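Local structure of putidaredoxin reductase (Pseudomonas putida, 1Q1R) at residues A[188-192]-A[347-351]; A[263-268]-A[281-287]; A[325-329]-A[340-344]; A[369-373]-A[389-393]. The protein probably carries electrons from NADH through its bound FAD to putidaredoxin, the iron-sulfur protein that serves the cytochrome P450cam monooxygenase. All blocks are in the same frame, centred on the assembly; numbering follows the deposited sequence.

Interaction 1 of 4, residues A[188-192]-A[347-351]; sequences VTAPP and YDRII
T189 comes near Y347 through its backbone, T189 O lying 4.0 Å from Y347 OH, where the turn that starts helix 191-204 packs against strand 349-353, an outermost strand of the antiparallel sheet in the C-terminal part of the chain. The threonine side chain turns from this contact: its OG1 is hydrogen-bonded to L185 O, while R183 NH1 binds its carbonyl oxygen. A190, the N-cap residue of the helix, is the hub. Its methyl points at the other segment and fits between a phenol and an isoleucine, with A190 CB 3.5 Å from I350 CG2 and 4.2 Å from Y347 CZ. The methyl meets the tyrosine ring obliquely, and A190 CA approaches Y347 OH to 3.5 Å. The same ring packs edge-to-face with Y365 of strand 360-367. P191, the first helical residue, adds only a light touch of its CD on the phenol oxygen. P192 closes the contact from the side of the helix. The CG1 branch of I350 lies between backbone N and carbonyl carbon (chi1 73°) and then runs on extended, which sends CD1 out to the proline, where it also touches the alanine methyl, and sets CG2 against A190 CB. A classic beta bulge, with D348 and R349 both facing L366, lies where this strand begins, just before I350. Proline and isoleucine meet tip to tip, and the pair is tight: P192 CG lies 3.2 Å from I350 CD1.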
loop_
_atom_site.group_PDB
_atom_site.type_symbol
_atom_site.label_atom_id
_atom_site.label_comp_id
_atom_site.label_asym_id
_atom_site.label_seq_id
_atom_site.Cartn_x
_atom_site.Cartn_y
_atom_site.Cartn_z
ATOM N N VAL A 188 13.602 0.485 3.003
ATOM C CA VAL A 188 13.400 -0.093 1.677
ATOM C C VAL A 188 14.319 0.395 0.560
ATOM O O VAL A 188 14.297 -0.154 -0.541
ATOM C CB VAL A 188 11.940 0.102 1.223
ATOM C CG1 VAL A 188 10.999 -0.498 2.255
ATOM C CG2 VAL A 188 11.646 1.578 1.035
ATOM N N THR A 189 15.131 1.410 0.831
ATOM C CA THR A 189 16.027 1.918 -0.197
ATOM C C THR A 189 17.455 2.066 0.292
ATOM O O THR A 189 17.727 2.021 1.490
ATOM C CB THR A 189 15.572 3.292 -0.717
ATOM O OG1 THR A 189 15.763 4.279 0.304
ATOM C CG2 THR A 189 14.106 3.251 -1.111
ATOM N N ALA A 190 18.368 2.245 -0.655
ATOM C CA ALA A 190 19.774 2.427 -0.334
ATOM C C ALA A 190 19.975 3.909 -0.064
ATOM O O ALA A 190 19.226 4.745 -0.571
ATOM C CB ALA A 190 20.648 1.976 -1.503
ATOM N N PRO A 191 20.987 4.255 0.743
ATOM C CA PRO A 191 21.298 5.643 1.094
ATOM C C PRO A 191 21.253 6.638 -0.065
ATOM O O PRO A 191 20.596 7.674 0.028
ATOM C CB PRO A 191 22.680 5.529 1.725
ATOM C CG PRO A 191 22.591 4.213 2.433
ATOM C CD PRO A 191 21.938 3.330 1.390
ATOM N N PRO A 192 21.947 6.339 -1.176
ATOM C CA PRO A 192 21.925 7.276 -2.305
ATOM C C PRO A 192 20.527 7.518 -2.871
ATOM O O PRO A 192 20.278 8.536 -3.515
ATOM C CB PRO A 192 22.875 6.626 -3.312
ATOM C CG PRO A 192 22.751 5.165 -3.001
ATOM C CD PRO A 192 22.754 5.149 -1.497
ATOM N N TYR A 347 19.917 -6.985 0.368
ATOM C CA TYR A 347 20.879 -6.609 -0.662
ATOM C C TYR A 347 22.216 -6.254 -0.025
ATOM O O TYR A 347 22.259 -5.715 1.084
ATOM C CB TYR A 347 20.354 -5.414 -1.471
ATOM C CG TYR A 347 20.467 -4.083 -0.763
ATOM C CD1 TYR A 347 21.630 -3.321 -0.851
ATOM C CD2 TYR A 347 19.420 -3.597 0.017
ATOM C CE1 TYR A 347 21.750 -2.109 -0.177
ATOM C CE2 TYR A 347 19.529 -2.386 0.696
ATOM C CZ TYR A 347 20.697 -1.650 0.594
ATOM O OH TYR A 347 20.816 -0.462 1.278
ATOM N N ASP A 348 23.306 -6.561 -0.724
ATOM C CA ASP A 348 24.635 -6.254 -0.216
ATOM C C ASP A 348 25.321 -5.208 -1.082
ATOM O O ASP A 348 26.489 -4.885 -0.871
ATOM C CB ASP A 348 25.494 -7.517 -0.135
ATOM C CG ASP A 348 25.498 -8.301 -1.420
ATOM O OD1 ASP A 348 25.794 -7.710 -2.477
ATOM O OD2 ASP A 348 25.209 -9.514 -1.368
ATOM N N ARG A 349 24.592 -4.688 -2.063
ATOM C CA ARG A 349 25.121 -3.643 -2.932
ATOM C C ARG A 349 24.121 -3.205 -3.986
ATOM O O ARG A 349 23.227 -3.956 -4.374
ATOM C CB ARG A 349 26.412 -4.085 -3.621
ATOM C CG ARG A 349 26.246 -5.163 -4.672
ATOM C CD ARG A 349 27.284 -4.970 -5.761
ATOM N NE ARG A 349 27.352 -6.107 -6.670
ATOM C CZ ARG A 349 27.986 -6.085 -7.838
ATOM N NH1 ARG A 349 28.602 -4.979 -8.239
ATOM N NH2 ARG A 349 28.009 -7.169 -8.601
ATOM N N ILE A 350 24.280 -1.973 -4.440
ATOM C CA ILE A 350 23.399 -1.429 -5.452
ATOM C C ILE A 350 24.230 -0.964 -6.631
ATOM O O ILE A 350 25.416 -0.655 -6.491
ATOM C CB ILE A 350 22.592 -0.223 -4.923
ATOM C CG1 ILE A 350 23.506 0.994 -4.782
ATOM C CG2 ILE A 350 21.960 -0.566 -3.578
ATOM C CD1 ILE A 350 22.770 2.285 -4.501
ATOM N N ILE A 351 23.600 -0.934 -7.795
ATOM C CA ILE A 351 24.250 -0.477 -9.009
ATOM C C ILE A 351 23.304 0.548 -9.608
ATOM O O ILE A 351 22.139 0.249 -9.879
ATOM C CB ILE A 351 24.475 -1.636 -10.010
ATOM C CG1 ILE A 351 25.434 -2.664 -9.402
ATOM C CG2 ILE A 351 25.029 -1.089 -11.321
ATOM C CD1 ILE A 351 25.731 -3.841 -10.297
#

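Interaction 2 of 4, residues A[263-268]-A[281-287]; sequences DNGIVI and AVGDCAR. With FAD (flavin-adenine dinucleotide), chain C.
I266 and A286, followed by V267 and R287, pair as parallel strands at one side of a small three-stranded mixed sheet, just beyond the turn that carries the FAD-binding G283 and D284. Three backbone bonds tie them: I266 N to C285 O (2.7 Å), R287 N to I266 O, and I268 N to R287 O.

The side chain of R287 supplies the second set of bonds. With CG anti to the backbone N (chi1 174°) and a bend at chi3 (-65°), the arginine doubles back over the turn before the strand. There it grips one carbonyl oxygen side-on: R287 NE lies 3.0 Å and R287 NH2 3.1 Å from N264 O, both arriving from the same face of the carbonyl plane. A weak, bent bond joins R287 NE to D263 O. N264 O also accepts from R298 NE. A methionine in place of R287 would probably leave the carbonyl of N264 without two of its donors and let the 263-265 turn shift. G265 fits closely here, since a CB on it would crowd R287 CB.

The apolar contacts gather on the face of I266 and A286. A281 CB is wedged between I266 CG2 (3.6 Å) and I268 CG2, the latter pair tight, and I268 CD1 leans on A286 CB.

The FAD contacts follow the Gly-Asp pattern of this flavoprotein family. D284 N donates to the phosphate oxygen O2P of FAD, and the carboxylate, also salt-bridged to R134, accepts from the ribityl chain, D284 OD1 lying 2.6 Å from FAD O3'.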
loop_
_atom_site.group_PDB
_atom_site.type_symbol
_atom_site.label_atom_id
_atom_site.label_comp_id
_atom_site.label_asym_id
_atom_site.label_seq_id
_atom_site.Cartn_x
_atom_site.Cartn_y
_atom_site.Cartn_z
ATOM N N ASP A 263 0.382 -13.635 12.310
ATOM C CA ASP A 263 1.754 -13.209 12.554
ATOM C C ASP A 263 1.997 -11.972 11.701
ATOM O O ASP A 263 2.428 -12.078 10.554
ATOM C CB ASP A 263 2.738 -14.316 12.162
ATOM C CG ASP A 263 4.183 -13.929 12.422
ATOM O OD1 ASP A 263 5.079 -14.735 12.097
ATOM O OD2 ASP A 263 4.429 -12.822 12.952
ATOM N N ASN A 264 1.723 -10.802 12.271
ATOM C CA ASN A 264 1.878 -9.539 11.555
ATOM C C ASN A 264 1.136 -9.715 10.240
ATOM O O ASN A 264 1.679 -9.471 9.167
ATOM C CB ASN A 264 3.353 -9.234 11.271
ATOM C CG ASN A 264 3.556 -7.844 10.681
ATOM O OD1 ASN A 264 2.658 -7.288 10.045
ATOM N ND2 ASN A 264 4.743 -7.283 10.878
ATOM N N GLY A 265 -0.110 -10.158 10.345
ATOM C CA GLY A 265 -0.929 -10.387 9.173
ATOM C C GLY A 265 -1.612 -11.730 9.305
ATOM O O GLY A 265 -1.268 -12.520 10.184
ATOM N N ILE A 266 -2.588 -11.987 8.443
ATOM C CA ILE A 266 -3.312 -13.249 8.465
ATOM C C ILE A 266 -2.588 -14.250 7.562
ATOM O O ILE A 266 -2.519 -14.076 6.343
ATOM C CB ILE A 266 -4.763 -13.051 7.985
ATOM C CG1 ILE A 266 -5.461 -12.032 8.894
ATOM C CG2 ILE A 266 -5.507 -14.382 7.993
ATOM C CD1 ILE A 266 -6.881 -11.704 8.492
ATOM N N VAL A 267 -2.039 -15.293 8.176
ATOM C CA VAL A 267 -1.294 -16.319 7.454
ATOM C C VAL A 267 -2.154 -17.134 6.492
ATOM O O VAL A 267 -3.204 -17.651 6.865
ATOM C CB VAL A 267 -0.597 -17.284 8.445
ATOM C CG1 VAL A 267 0.143 -18.380 7.687
ATOM C CG2 VAL A 267 0.365 -16.504 9.331
ATOM N N ILE A 268 -1.704 -17.233 5.245
ATOM C CA ILE A 268 -2.413 -17.999 4.228
ATOM C C ILE A 268 -1.424 -18.887 3.479
ATOM O O ILE A 268 -0.229 -18.580 3.416
ATOM C CB ILE A 268 -3.119 -17.080 3.206
ATOM C CG1 ILE A 268 -2.093 -16.214 2.470
ATOM C CG2 ILE A 268 -4.126 -16.202 3.918
ATOM C CD1 ILE A 268 -2.659 -15.496 1.264
ATOM N N ALA A 281 -7.659 -15.283 3.015
ATOM C CA ALA A 281 -7.300 -13.902 3.339
ATOM C C ALA A 281 -6.706 -13.293 2.069
ATOM O O ALA A 281 -6.168 -14.017 1.230
ATOM C CB ALA A 281 -6.291 -13.856 4.473
ATOM N N VAL A 282 -6.790 -11.971 1.929
ATOM C CA VAL A 282 -6.293 -11.314 0.720
ATOM C C VAL A 282 -6.001 -9.826 0.934
ATOM O O VAL A 282 -6.676 -9.163 1.723
ATOM C CB VAL A 282 -7.339 -11.462 -0.413
ATOM C CG1 VAL A 282 -8.636 -10.787 -0.003
ATOM C CG2 VAL A 282 -6.822 -10.880 -1.716
ATOM N N GLY A 283 -4.994 -9.311 0.229
ATOM C CA GLY A 283 -4.655 -7.901 0.328
ATOM C C GLY A 283 -3.652 -7.512 1.395
ATOM O O GLY A 283 -2.801 -8.306 1.785
ATOM N N ASP A 284 -3.757 -6.268 1.858
ATOM C CA ASP A 284 -2.867 -5.727 2.881
ATOM C C ASP A 284 -2.799 -6.578 4.151
ATOM O O ASP A 284 -1.792 -6.570 4.846
ATOM C CB ASP A 284 -3.316 -4.314 3.286
ATOM C CG ASP A 284 -3.075 -3.274 2.201
ATOM O OD1 ASP A 284 -2.772 -3.646 1.049
ATOM O OD2 ASP A 284 -3.198 -2.071 2.512
ATOM N N CYS A 285 -3.873 -7.301 4.450
ATOM C CA CYS A 285 -3.928 -8.107 5.669
ATOM C C CYS A 285 -3.315 -9.493 5.566
ATOM O O CYS A 285 -3.167 -10.177 6.579
ATOM C CB CYS A 285 -5.378 -8.270 6.125
ATOM S SG CYS A 285 -6.323 -9.506 5.190
ATOM N N ALA A 286 -2.954 -9.909 4.357
ATOM C CA ALA A 286 -2.424 -11.252 4.157
ATOM C C ALA A 286 -0.915 -11.442 4.184
ATOM O O ALA A 286 -0.171 -10.770 3.467
ATOM C CB ALA A 286 -2.985 -11.824 2.854
ATOM N N ARG A 287 -0.470 -12.367 5.031
ATOM C CA ARG A 287 0.944 -12.706 5.110
ATOM C C ARG A 287 1.050 -14.031 4.365
ATOM O O ARG A 287 0.458 -15.029 4.768
ATOM C CB ARG A 287 1.409 -12.876 6.556
ATOM C CG ARG A 287 2.854 -13.375 6.657
ATOM C CD ARG A 287 3.442 -13.093 8.015
ATOM N NE ARG A 287 3.556 -11.657 8.244
ATOM C CZ ARG A 287 4.474 -10.880 7.683
ATOM N NH1 ARG A 287 5.374 -11.399 6.859
ATOM N NH2 ARG A 287 4.494 -9.581 7.946
HETATM P PA FAD C . -8.258 -1.728 2.707
HETATM O O1A FAD C . -7.849 -1.278 4.059
HETATM O O2A FAD C . -8.240 -0.744 1.600
HETATM O O5B FAD C . -9.727 -2.363 2.779
HETATM C C5B FAD C . -10.158 -3.147 3.897
HETATM C C4B FAD C . -11.585 -2.720 4.281
HETATM O O4B FAD C . -12.197 -3.742 5.147
HETATM C C3B FAD C . -11.568 -1.425 5.108
HETATM O O3B FAD C . -12.700 -0.622 4.748
HETATM C C2B FAD C . -11.734 -1.919 6.523
HETATM O O2B FAD C . -12.345 -0.911 7.335
HETATM C C1B FAD C . -12.697 -3.072 6.325
HETATM N N9A FAD C . -12.809 -3.983 7.498
HETATM C C8A FAD C . -11.804 -4.441 8.265
HETATM N N7A FAD C . -12.312 -5.216 9.232
HETATM C C5A FAD C . -13.632 -5.250 9.075
HETATM C C6A FAD C . -14.671 -5.874 9.768
HETATM N N6A FAD C . -14.413 -6.618 10.842
HETATM N N1A FAD C . -15.948 -5.708 9.342
HETATM C C2A FAD C . -16.225 -4.953 8.269
HETATM N N3A FAD C . -15.241 -4.343 7.593
HETATM C C4A FAD C . -13.947 -4.475 7.976
HETATM N N1 FAD C . -0.595 1.181 -3.506
HETATM C C2 FAD C . 0.097 1.192 -4.723
HETATM O O2 FAD C . 0.396 0.132 -5.270
HETATM N N3 FAD C . 0.433 2.423 -5.315
HETATM C C4 FAD C . 0.069 3.637 -4.687
HETATM O O4 FAD C . 0.330 4.704 -5.239
HETATM C C4X FAD C . -0.623 3.621 -3.465
HETATM N N5 FAD C . -1.027 4.784 -2.876
HETATM C C5X FAD C . -1.763 4.803 -1.727
HETATM C C6 FAD C . -2.183 6.028 -1.169
HETATM C C7 FAD C . -2.967 6.047 0.007
HETATM C C7M FAD C . -3.383 7.400 0.616
HETATM C C8 FAD C . -3.340 4.826 0.625
HETATM C C8M FAD C . -4.214 4.804 1.889
HETATM C C9 FAD C . -2.920 3.605 0.068
HETATM C C9A FAD C . -2.132 3.588 -1.104
HETATM N N10 FAD C . -1.711 2.363 -1.690
HETATM C C10 FAD C . -0.957 2.387 -2.881
HETATM C "C1'" FAD C . -2.051 1.058 -1.046
HETATM C "C2'" FAD C . -3.217 0.384 -1.774
HETATM O "O2'" FAD C . -4.271 1.336 -1.951
HETATM C "C3'" FAD C . -3.733 -0.833 -0.984
HETATM O "O3'" FAD C . -2.638 -1.723 -0.728
HETATM C "C4'" FAD C . -4.824 -1.569 -1.771
HETATM O "O4'" FAD C . -5.910 -0.677 -2.031
HETATM C "C5'" FAD C . -5.363 -2.795 -1.013
HETATM O "O5'" FAD C . -6.155 -2.428 0.129
HETATM P P FAD C . -7.043 -3.566 0.855
HETATM O O1P FAD C . -8.323 -3.685 0.127
HETATM O O2P FAD C . -6.204 -4.777 0.987
HETATM O O3P FAD C . -7.289 -2.978 2.349
#

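Interaction 3 of 4, residues A[325-329]-A[340-344]; sequences AAPWF and MVGLS
F329 and M340 meet because of their torsions. The phenyl CG of F329 is held between its backbone N and carbonyl carbon (chi1 76°), bringing the ring over toward M340 on the neighbouring strand, while M340 sets CG beside its own N and bends at chi2 (63°) to follow that ring. One face of the phenyl ring therefore receives the methionine chain. M340 CB stands 4.0 Å from the ring centroid of F329, 27° off the normal, as a CH-pi contact, with the closest approach at F329 CE2 (3.6 Å). Further along, M340 SD makes an oblique Met-aromatic contact with the same ring.

Beneath these side chains the backbones are firmly paired. F329 and M340 form an antiparallel hydrogen-bonded pair: M340 N donates to F329 O (2.8 Å) and F329 N to M340 O (2.9 Å), the latter in the carbonyl plane. One step on, W328 and V341 are a non-hydrogen-bonded pair, and G342 N bonds almost straight to P327 O (2.6 Å).

W328 and V341 lie on the other face, joined CB to CB; the indole leads away to K387 and F383 of helix 380-391, making a cation-pi contact with the lysine. Ahead of the strand, A326 CB touches V341 CG2, and P327 CG rests on L343 CG (3.8 Å), the two side chains crossing at about a right angle.

The arrangement is the open end of the beta hairpin 328-333/336-342 in the C-terminal part of the chain. F329, its ring also edge-to-face with Y159, belongs to the FAD pocket, so the hairpin brings the C-terminal sheet to the flavin cofactor.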
loop_
_atom_site.group_PDB
_atom_site.type_symbol
_atom_site.label_atom_id
_atom_site.label_comp_id
_atom_site.label_asym_id
_atom_site.label_seq_id
_atom_site.Cartn_x
_atom_site.Cartn_y
_atom_site.Cartn_z
ATOM N N ALA A 325 3.922 -13.531 -9.690
ATOM C CA ALA A 325 4.639 -12.454 -10.360
ATOM C C ALA A 325 5.471 -11.679 -9.346
ATOM O O ALA A 325 5.163 -11.673 -8.155
ATOM C CB ALA A 325 3.648 -11.519 -11.048
ATOM N N ALA A 326 6.535 -11.038 -9.812
ATOM C CA ALA A 326 7.374 -10.253 -8.917
ATOM C C ALA A 326 6.506 -9.140 -8.333
ATOM O O ALA A 326 5.681 -8.564 -9.033
ATOM C CB ALA A 326 8.548 -9.652 -9.683
ATOM N N PRO A 327 6.669 -8.839 -7.040
ATOM C CA PRO A 327 5.856 -7.770 -6.450
ATOM C C PRO A 327 6.337 -6.400 -6.924
ATOM O O PRO A 327 7.530 -6.198 -7.160
ATOM C CB PRO A 327 6.063 -7.968 -4.954
ATOM C CG PRO A 327 7.476 -8.480 -4.884
ATOM C CD PRO A 327 7.508 -9.489 -6.017
ATOM N N TRP A 328 5.407 -5.466 -7.091
ATOM C CA TRP A 328 5.774 -4.122 -7.515
ATOM C C TRP A 328 4.752 -3.098 -7.055
ATOM O O TRP A 328 3.645 -3.447 -6.628
ATOM C CB TRP A 328 5.932 -4.037 -9.041
ATOM C CG TRP A 328 4.660 -4.156 -9.832
ATOM C CD1 TRP A 328 4.018 -5.306 -10.183
ATOM C CD2 TRP A 328 3.882 -3.077 -10.376
ATOM N NE1 TRP A 328 2.891 -5.015 -10.915
ATOM C CE2 TRP A 328 2.783 -3.654 -11.047
ATOM C CE3 TRP A 328 4.010 -1.680 -10.360
ATOM C CZ2 TRP A 328 1.811 -2.883 -11.700
ATOM C CZ3 TRP A 328 3.046 -0.912 -11.007
ATOM C CH2 TRP A 328 1.958 -1.517 -11.669
ATOM N N PHE A 329 5.146 -1.833 -7.120
ATOM C CA PHE A 329 4.262 -0.742 -6.745
ATOM C C PHE A 329 4.841 0.538 -7.324
ATOM O O PHE A 329 5.924 0.525 -7.916
ATOM C CB PHE A 329 4.110 -0.661 -5.218
ATOM C CG PHE A 329 5.287 -0.070 -4.506
ATOM C CD1 PHE A 329 5.336 1.295 -4.231
ATOM C CD2 PHE A 329 6.342 -0.875 -4.091
ATOM C CE1 PHE A 329 6.417 1.849 -3.549
ATOM C CE2 PHE A 329 7.429 -0.333 -3.408
ATOM C CZ PHE A 329 7.467 1.034 -3.137
ATOM N N MET A 340 8.654 0.744 -8.542
ATOM C CA MET A 340 9.532 -0.185 -7.854
ATOM C C MET A 340 9.100 -1.632 -8.067
ATOM O O MET A 340 7.913 -1.952 -7.972
ATOM C CB MET A 340 9.528 0.126 -6.351
ATOM C CG MET A 340 9.958 1.553 -5.958
ATOM S SD MET A 340 8.923 2.947 -6.541
ATOM C CE MET A 340 10.178 3.935 -7.416
ATOM N N VAL A 341 10.061 -2.504 -8.360
ATOM C CA VAL A 341 9.770 -3.924 -8.547
ATOM C C VAL A 341 10.691 -4.773 -7.674
ATOM O O VAL A 341 11.881 -4.486 -7.549
ATOM C CB VAL A 341 9.929 -4.363 -10.026
ATOM C CG1 VAL A 341 11.328 -4.045 -10.527
ATOM C CG2 VAL A 341 9.649 -5.853 -10.151
ATOM N N GLY A 342 10.123 -5.808 -7.062
ATOM C CA GLY A 342 10.895 -6.691 -6.209
ATOM C C GLY A 342 11.029 -6.192 -4.786
ATOM O O GLY A 342 10.541 -5.111 -4.443
ATOM N N LEU A 343 11.696 -6.990 -3.956
ATOM C CA LEU A 343 11.922 -6.655 -2.556
ATOM C C LEU A 343 13.424 -6.529 -2.341
ATOM O O LEU A 343 14.174 -7.472 -2.583
ATOM C CB LEU A 343 11.342 -7.754 -1.658
ATOM C CG LEU A 343 9.861 -8.046 -1.925
ATOM C CD1 LEU A 343 9.385 -9.196 -1.051
ATOM C CD2 LEU A 343 9.039 -6.786 -1.662
ATOM N N SER A 344 13.852 -5.357 -1.884
ATOM C CA SER A 344 15.266 -5.060 -1.660
ATOM C C SER A 344 15.906 -5.686 -0.422
ATOM O O SER A 344 17.134 -5.730 -0.304
ATOM C CB SER A 344 15.455 -3.545 -1.597
ATOM O OG SER A 344 14.654 -2.982 -0.570
#

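Interaction 4 of 4, residues A[369-373]-A[389-393]; sequences DRVLA and IITDR
R370 and R393 bring their guanidinium groups together almost perpendicularly, planes 86° apart. Over one face of the R370 group stands R393 NH2, 3.0 Å above the plane, and over the opposite face lies L372 CD2, 3.9 Å from it. R393 in turn presents its edge, with R370 NE in its plane. These are donors against donors: R370 NE and R393 NE are modelled 2.8 Å apart, too close for two like charges, and the exact placement of this pair is doubtful. R370 reaches across with its chain extended from CG to NE and makes a weak hydrogen bond from NH2 to L292 O. A serine at R370 would probably leave L372 CD2 without the flat group it packs on and the carbonyl of L292 without that weak donor.

The firmer contact lies beneath. V371 and I390 cross at about a right angle, V371 CG1 pressing on I390 CD1 at 3.4 Å, and I389 CG2 touches V371 CB. A water bridges the backbones, donating to V371 O (2.8 Å) and to I389 O (3.2 Å).

R393, with positive phi (51°), is the C-prime residue of a Schellman motif, R393 N bonding back to I390 O. The contact thus joins the start of strand 370-377 to the C-terminal end of helix 380-391. V371 also meets L401 of helix 398-401, and I390 touches Y293 and A326.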
loop_
_atom_site.group_PDB
_atom_site.type_symbol
_atom_site.label_atom_id
_atom_site.label_comp_id
_atom_site.label_asym_id
_atom_site.label_seq_id
_atom_site.Cartn_x
_atom_site.Cartn_y
_atom_site.Cartn_z
ATOM N N ASP A 369 25.248 -11.717 -7.069
ATOM C CA ASP A 369 25.049 -11.403 -8.479
ATOM C C ASP A 369 23.569 -11.489 -8.832
ATOM O O ASP A 369 23.176 -11.243 -9.972
ATOM C CB ASP A 369 25.840 -12.363 -9.370
ATOM C CG ASP A 369 27.339 -12.211 -9.206
ATOM O OD1 ASP A 369 27.830 -11.062 -9.166
ATOM O OD2 ASP A 369 28.029 -13.246 -9.131
ATOM N N ARG A 370 22.754 -11.849 -7.846
ATOM C CA ARG A 370 21.318 -11.966 -8.054
ATOM C C ARG A 370 20.628 -10.620 -7.846
ATOM O O ARG A 370 20.853 -9.945 -6.837
ATOM C CB ARG A 370 20.721 -12.988 -7.087
ATOM C CG ARG A 370 19.208 -13.087 -7.189
ATOM C CD ARG A 370 18.606 -13.885 -6.048
ATOM N NE ARG A 370 17.149 -13.798 -6.061
ATOM C CZ ARG A 370 16.359 -14.272 -5.102
ATOM N NH1 ARG A 370 16.888 -14.873 -4.043
ATOM N NH2 ARG A 370 15.041 -14.146 -5.203
ATOM N N VAL A 371 19.792 -10.235 -8.804
ATOM C CA VAL A 371 19.060 -8.978 -8.711
ATOM C C VAL A 371 17.807 -9.212 -7.869
ATOM O O VAL A 371 16.963 -10.033 -8.219
ATOM C CB VAL A 371 18.649 -8.455 -10.110
ATOM C CG1 VAL A 371 17.855 -7.161 -9.973
ATOM C CG2 VAL A 371 19.894 -8.211 -10.961
ATOM N N LEU A 372 17.702 -8.493 -6.755
ATOM C CA LEU A 372 16.559 -8.625 -5.850
ATOM C C LEU A 372 15.423 -7.674 -6.199
ATOM O O LEU A 372 14.255 -8.054 -6.172
ATOM C CB LEU A 372 16.996 -8.359 -4.407
ATOM C CG LEU A 372 17.979 -9.344 -3.767
ATOM C CD1 LEU A 372 18.434 -8.798 -2.419
ATOM C CD2 LEU A 372 17.315 -10.704 -3.601
ATOM N N ALA A 373 15.769 -6.433 -6.520
ATOM C CA ALA A 373 14.762 -5.438 -6.856
ATOM C C ALA A 373 15.363 -4.306 -7.668
ATOM O O ALA A 373 16.581 -4.164 -7.755
ATOM C CB ALA A 373 14.141 -4.876 -5.576
ATOM N N ILE A 389 13.489 -9.699 -15.371
ATOM C CA ILE A 389 14.735 -10.133 -14.740
ATOM C C ILE A 389 14.480 -10.760 -13.366
ATOM O O ILE A 389 15.064 -11.794 -13.027
ATOM C CB ILE A 389 15.720 -8.939 -14.583
ATOM C CG1 ILE A 389 16.188 -8.471 -15.961
ATOM C CG2 ILE A 389 16.918 -9.343 -13.726
ATOM C CD1 ILE A 389 16.899 -7.128 -15.954
ATOM N N ILE A 390 13.605 -10.135 -12.583
ATOM C CA ILE A 390 13.283 -10.624 -11.245
ATOM C C ILE A 390 12.400 -11.865 -11.283
ATOM O O ILE A 390 12.718 -12.882 -10.667
ATOM C CB ILE A 390 12.546 -9.542 -10.408
ATOM C CG1 ILE A 390 13.373 -8.259 -10.356
ATOM C CG2 ILE A 390 12.278 -10.059 -9.000
ATOM C CD1 ILE A 390 14.748 -8.442 -9.773
ATOM N N THR A 391 11.289 -11.772 -12.004
ATOM C CA THR A 391 10.345 -12.880 -12.100
ATOM C C THR A 391 10.963 -14.154 -12.664
ATOM O O THR A 391 10.695 -15.247 -12.168
ATOM C CB THR A 391 9.127 -12.504 -12.968
ATOM O OG1 THR A 391 8.487 -11.342 -12.424
ATOM C CG2 THR A 391 8.126 -13.658 -13.008
ATOM N N ASP A 392 11.791 -14.018 -13.695
ATOM C CA ASP A 392 12.415 -15.187 -14.305
ATOM C C ASP A 392 13.815 -15.511 -13.792
ATOM O O ASP A 392 14.477 -16.408 -14.316
ATOM C CB ASP A 392 12.450 -15.032 -15.825
ATOM C CG ASP A 392 11.067 -14.940 -16.423
ATOM O OD1 ASP A 392 10.203 -15.746 -16.022
ATOM O OD2 ASP A 392 10.841 -14.072 -17.291
ATOM N N ARG A 393 14.266 -14.791 -12.769
ATOM C CA ARG A 393 15.589 -15.043 -12.210
ATOM C C ARG A 393 16.663 -15.064 -13.298
ATOM O O ARG A 393 17.498 -15.966 -13.335
ATOM C CB ARG A 393 15.589 -16.386 -11.478
ATOM C CG ARG A 393 15.437 -16.292 -9.975
ATOM C CD ARG A 393 16.672 -15.660 -9.347
ATOM N NE ARG A 393 16.723 -15.880 -7.906
ATOM C CZ ARG A 393 16.784 -17.082 -7.338
ATOM N NH1 ARG A 393 16.804 -18.175 -8.093
ATOM N NH2 ARG A 393 16.828 -17.193 -6.017
HETATM O O HOH W 1 16.758 -11.849 -10.320
#

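In the fold
Interactions 1, 3 and 4 all reach the antiparallel C-terminal sheet, whereas interaction 2 stands apart, its centre about 27, 18 and 25 Å from those of 1, 3 and 4. Interactions 3 and 4 lie closest, centres about 10 Å apart: strands 336-342 and 370-377 are neighbours, and A326 N probably bonds to T391 OG1 (3.3 Å). Interaction 1 joins 3 where V188 O meets S344 OG (2.9 Å), and 4 where Y347 packs on L372. FAD is met at two places, by G283 and D284 of interaction 2 and by F329 of interaction 3; the nearest atoms of those interactions are about 9 Å apart.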